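Local coordinates for protein sensor histidine kinase PdtaS (Mycobacterium tuberculosis, PDB 2YKF) that probably senses nutrient deprivation by binding c-di-GMP, then autophosphorylates and signals to its partner PdtaR in a two-component system, at residues Val15-Val27 / Ser116-Leu128. Residues are numbered along the deposited sequence; the frame is centred on the assembly and turned at random.
Sequences VLPGSAVDHLHAV and SPVRFGDQVVAVL
Helix 18-27, with Ala20 nearest Phe120 and Leu24 nearest Ala126 by CA, packs on the hairpin 116-128, its axis 9.3 Å from that of strand 123-128 and at 28° to it. The side chain of Phe120 leaves its strand toward the helix, and CG anti to the backbone N (chi1 -180°) carries the ring to the first turn. Over one face lie Ser19 O and Ala20 CA, the latter 4.1 Å from the ring centroid in a CH-pi contact; separately, Ser19 CB reaches Phe120 CE2 at 3.5 Å. The His23 ring passes the other way, inclined at 38° to the phenyl plane, with Phe120 CD1 over one of its faces. A water in the imidazole plane donates to Arg119 O at 2.9 Å; its close approach to His23 NE2 is doubtful as a bond. This is a helix against the antiparallel sheet of the GAF domain, where Val125 and Ala126 both face Val118 in a classic beta bulge. Val125 splits its branches between partners: CG1 meets Leu16 CD2 at 3.7 Å and also touches Ala20 CB, whereas CG2 faces Leu24. Leu24 CD2 rests on Ala126 CB at 3.6 Å, and the same leucine reaches Met44 and Val46 of strand 41-47. Val27 CG2 meets Val118 CG1 at 4.0 Å.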
loop_
_atom_site.group_PDB
_atom_site.type_symbol
_atom_site.label_atom_id
_atom_site.label_comp_id
_atom_site.label_asym_id
_atom_site.label_seq_id
_atom_site.Cartn_x
_atom_site.Cartn_y
_atom_site.Cartn_z
ATOM N N VAL A 15 -30.173 7.614 -12.312
ATOM C CA VAL A 15 -30.402 8.956 -12.895
ATOM C C VAL A 15 -29.726 10.113 -12.099
ATOM O O VAL A 15 -30.167 11.254 -12.106
ATOM C CB VAL A 15 -31.916 9.211 -13.250
ATOM C CG1 VAL A 15 -32.445 8.043 -14.104
ATOM C CG2 VAL A 15 -32.781 9.412 -12.003
ATOM N N LEU A 16 -28.624 9.792 -11.423
ATOM C CA LEU A 16 -27.866 10.776 -10.662
ATOM C C LEU A 16 -27.332 11.819 -11.595
ATOM O O LEU A 16 -26.942 11.512 -12.728
ATOM C CB LEU A 16 -26.702 10.095 -9.917
ATOM C CG LEU A 16 -27.100 9.241 -8.702
ATOM C CD1 LEU A 16 -25.949 8.308 -8.309
ATOM C CD2 LEU A 16 -27.484 10.123 -7.495
ATOM N N PRO A 17 -27.333 13.076 -11.141
ATOM C CA PRO A 17 -26.794 14.164 -11.963
ATOM C C PRO A 17 -25.250 14.060 -12.041
ATOM O O PRO A 17 -24.649 13.453 -11.152
ATOM C CB PRO A 17 -27.215 15.411 -11.185
ATOM C CG PRO A 17 -27.359 14.991 -9.760
ATOM C CD PRO A 17 -27.791 13.532 -9.808
ATOM N N GLY A 18 -24.649 14.626 -13.094
ATOM C CA GLY A 18 -23.203 14.577 -13.299
ATOM C C GLY A 18 -22.360 15.011 -12.089
ATOM O O GLY A 18 -21.273 14.496 -11.874
ATOM N N SER A 19 -22.834 15.981 -11.311
ATOM C CA SER A 19 -22.168 16.357 -10.083
ATOM C C SER A 19 -22.094 15.235 -9.064
ATOM O O SER A 19 -21.038 15.029 -8.403
ATOM C CB SER A 19 -22.895 17.516 -9.429
ATOM O OG SER A 19 -22.486 18.684 -10.058
ATOM N N ALA A 20 -23.214 14.568 -8.823
ATOM C CA ALA A 20 -23.147 13.457 -7.863
ATOM C C ALA A 20 -22.382 12.285 -8.458
ATOM O O ALA A 20 -21.744 11.560 -7.730
ATOM C CB ALA A 20 -24.545 12.997 -7.366
ATOM N N VAL A 21 -22.519 12.057 -9.767
ATOM C CA VAL A 21 -21.700 11.024 -10.428
ATOM C C VAL A 21 -20.178 11.272 -10.177
ATOM O O VAL A 21 -19.473 10.373 -9.721
ATOM C CB VAL A 21 -22.024 10.869 -11.899
ATOM C CG1 VAL A 21 -20.967 9.986 -12.592
ATOM C CG2 VAL A 21 -23.477 10.231 -12.085
ATOM N N ASP A 22 -19.711 12.496 -10.415
ATOM C CA ASP A 22 -18.347 12.915 -10.008
ATOM C C ASP A 22 -17.967 12.626 -8.591
ATOM O O ASP A 22 -16.865 12.163 -8.338
ATOM C CB ASP A 22 -18.190 14.427 -10.131
ATOM C CG ASP A 22 -18.069 14.871 -11.510
ATOM O OD1 ASP A 22 -17.830 14.007 -12.406
ATOM O OD2 ASP A 22 -18.148 16.123 -11.698
ATOM N N HIS A 23 -18.841 12.986 -7.657
ATOM C CA HIS A 23 -18.575 12.735 -6.284
ATOM C C HIS A 23 -18.374 11.222 -5.994
ATOM O O HIS A 23 -17.497 10.862 -5.212
ATOM C CB HIS A 23 -19.705 13.274 -5.433
ATOM C CG HIS A 23 -19.455 13.190 -3.960
ATOM N ND1 HIS A 23 -18.529 13.982 -3.316
ATOM C CD2 HIS A 23 -20.044 12.440 -2.999
ATOM C CE1 HIS A 23 -18.573 13.737 -2.019
ATOM N NE2 HIS A 23 -19.503 12.812 -1.799
ATOM N N LEU A 24 -19.187 10.349 -6.599
ATOM C CA LEU A 24 -18.992 8.930 -6.337
ATOM C C LEU A 24 -17.693 8.466 -6.940
ATOM O O LEU A 24 -17.015 7.623 -6.347
ATOM C CB LEU A 24 -20.166 8.041 -6.819
ATOM C CG LEU A 24 -21.469 8.343 -6.028
ATOM C CD1 LEU A 24 -22.579 7.452 -6.533
ATOM C CD2 LEU A 24 -21.288 8.124 -4.571
ATOM N N HIS A 25 -17.348 8.968 -8.122
ATOM C CA HIS A 25 -16.042 8.622 -8.720
ATOM C C HIS A 25 -14.891 9.009 -7.754
ATOM O O HIS A 25 -13.950 8.241 -7.544
ATOM C CB HIS A 25 -15.810 9.348 -10.046
ATOM C CG HIS A 25 -16.491 8.710 -11.213
ATOM N ND1 HIS A 25 -15.952 7.640 -11.900
ATOM C CD2 HIS A 25 -17.630 9.046 -11.882
ATOM C CE1 HIS A 25 -16.736 7.327 -12.929
ATOM N NE2 HIS A 25 -17.762 8.163 -12.936
ATOM N N ALA A 26 -14.987 10.200 -7.204
ATOM C CA ALA A 26 -14.038 10.692 -6.152
ATOM C C ALA A 26 -13.994 9.802 -4.907
ATOM O O ALA A 26 -12.908 9.501 -4.373
ATOM C CB ALA A 26 -14.400 12.177 -5.768
ATOM N N VAL A 27 -15.161 9.359 -4.399
ATOM C CA VAL A 27 -15.162 8.411 -3.303
ATOM C C VAL A 27 -14.332 7.151 -3.608
ATOM O O VAL A 27 -13.452 6.749 -2.785
ATOM C CB VAL A 27 -16.610 7.925 -2.924
ATOM C CG1 VAL A 27 -16.516 6.771 -1.876
ATOM C CG2 VAL A 27 -17.442 9.170 -2.382
ATOM N N SER A 116 -23.535 2.816 6.109
ATOM C CA SER A 116 -23.459 4.282 6.203
ATOM C C SER A 116 -23.687 4.998 4.884
ATOM O O SER A 116 -23.303 4.518 3.803
ATOM C CB SER A 116 -22.168 4.724 6.862
ATOM O OG SER A 116 -21.078 4.208 6.169
ATOM N N PRO A 117 -24.270 6.190 4.963
ATOM C CA PRO A 117 -24.572 6.902 3.764
ATOM C C PRO A 117 -23.421 7.761 3.222
ATOM O O PRO A 117 -22.572 8.238 3.969
ATOM C CB PRO A 117 -25.669 7.858 4.230
ATOM C CG PRO A 117 -25.219 8.183 5.642
ATOM C CD PRO A 117 -24.793 6.875 6.172
ATOM N N VAL A 118 -23.464 7.993 1.930
ATOM C CA VAL A 118 -22.608 8.939 1.290
ATOM C C VAL A 118 -23.558 10.042 0.833
ATOM O O VAL A 118 -24.447 9.763 0.027
ATOM C CB VAL A 118 -21.950 8.312 0.058
ATOM C CG1 VAL A 118 -21.083 9.339 -0.695
ATOM C CG2 VAL A 118 -21.079 7.084 0.461
ATOM N N ARG A 119 -23.375 11.260 1.351
ATOM C CA ARG A 119 -24.180 12.437 0.936
ATOM C C ARG A 119 -23.472 13.315 -0.053
ATOM O O ARG A 119 -22.176 13.452 -0.033
ATOM C CB ARG A 119 -24.599 13.282 2.120
ATOM C CG ARG A 119 -25.961 12.928 2.579
ATOM C CD ARG A 119 -26.511 13.814 3.749
ATOM N NE ARG A 119 -27.575 13.040 4.423
ATOM C CZ ARG A 119 -27.385 12.100 5.363
ATOM N NH1 ARG A 119 -26.160 11.797 5.801
ATOM N NH2 ARG A 119 -28.424 11.444 5.884
ATOM N N PHE A 120 -24.289 13.849 -0.972
ATOM C CA PHE A 120 -23.887 14.879 -1.870
ATOM C C PHE A 120 -25.065 15.842 -2.136
ATOM O O PHE A 120 -26.182 15.424 -2.472
ATOM C CB PHE A 120 -23.433 14.309 -3.204
ATOM C CG PHE A 120 -22.992 15.369 -4.168
ATOM C CD1 PHE A 120 -21.715 15.938 -4.052
ATOM C CD2 PHE A 120 -23.869 15.875 -5.114
ATOM C CE1 PHE A 120 -21.307 16.951 -4.929
ATOM C CE2 PHE A 120 -23.467 16.894 -5.990
ATOM C CZ PHE A 120 -22.178 17.425 -5.878
ATOM N N GLY A 121 -24.780 17.132 -2.073
ATOM C CA GLY A 121 -25.841 18.115 -1.931
ATOM C C GLY A 121 -26.309 17.701 -0.551
ATOM O O GLY A 121 -25.459 17.426 0.350
ATOM N N ASP A 122 -27.615 17.543 -0.415
ATOM C CA ASP A 122 -28.190 16.932 0.775
ATOM C C ASP A 122 -28.967 15.645 0.504
ATOM O O ASP A 122 -29.864 15.294 1.279
ATOM C CB ASP A 122 -29.070 17.936 1.524
ATOM C CG ASP A 122 -28.541 18.232 2.916
ATOM O OD1 ASP A 122 -28.709 17.369 3.812
ATOM O OD2 ASP A 122 -27.930 19.314 3.115
ATOM N N GLN A 123 -28.662 14.963 -0.605
ATOM C CA GLN A 123 -29.258 13.662 -0.818
ATOM C C GLN A 123 -28.260 12.508 -0.514
ATOM O O GLN A 123 -27.041 12.654 -0.673
ATOM C CB GLN A 123 -30.011 13.551 -2.184
ATOM C CG GLN A 123 -29.203 13.789 -3.459
ATOM C CD GLN A 123 -29.730 13.014 -4.722
ATOM O OE1 GLN A 123 -30.628 12.142 -4.629
ATOM N NE2 GLN A 123 -29.132 13.316 -5.899
ATOM N N VAL A 124 -28.761 11.403 -0.009
ATOM C CA VAL A 124 -27.945 10.208 0.098
ATOM C C VAL A 124 -27.879 9.696 -1.323
ATOM O O VAL A 124 -28.929 9.237 -1.907
ATOM C CB VAL A 124 -28.551 9.168 1.000
ATOM C CG1 VAL A 124 -27.776 7.870 0.901
ATOM C CG2 VAL A 124 -28.617 9.667 2.456
ATOM N N VAL A 125 -26.683 9.792 -1.921
ATOM C CA VAL A 125 -26.477 9.302 -3.302
ATOM C C VAL A 125 -25.951 7.881 -3.416
ATOM O O VAL A 125 -26.023 7.265 -4.510
ATOM C CB VAL A 125 -25.645 10.275 -4.161
ATOM C CG1 VAL A 125 -26.341 11.615 -4.260
ATOM C CG2 VAL A 125 -24.193 10.469 -3.542
ATOM N N ALA A 126 -25.426 7.354 -2.322
ATOM C CA ALA A 126 -24.985 5.975 -2.270
ATOM C C ALA A 126 -24.935 5.568 -0.846
ATOM O O ALA A 126 -24.960 6.414 0.045
ATOM C CB ALA A 126 -23.521 5.778 -2.953
ATOM N N VAL A 127 -24.850 4.265 -0.622
ATOM C CA VAL A 127 -24.632 3.704 0.709
ATOM C C VAL A 127 -23.457 2.696 0.707
ATOM O O VAL A 127 -23.346 1.889 -0.200
ATOM C CB VAL A 127 -25.901 2.975 1.195
ATOM C CG1 VAL A 127 -25.641 2.336 2.512
ATOM C CG2 VAL A 127 -27.030 4.013 1.336
ATOM N N LEU A 128 -22.612 2.756 1.716
ATOM C CA LEU A 128 -21.467 1.853 1.850
ATOM C C LEU A 128 -21.870 0.812 2.777
ATOM O O LEU A 128 -22.454 1.136 3.817
ATOM C CB LEU A 128 -20.311 2.611 2.531
ATOM C CG LEU A 128 -19.788 3.858 1.773
ATOM C CD1 LEU A 128 -18.605 4.414 2.522
ATOM C CD2 LEU A 128 -19.330 3.471 0.372
HETATM O O HOH W 1 -19.519 12.449 0.675
#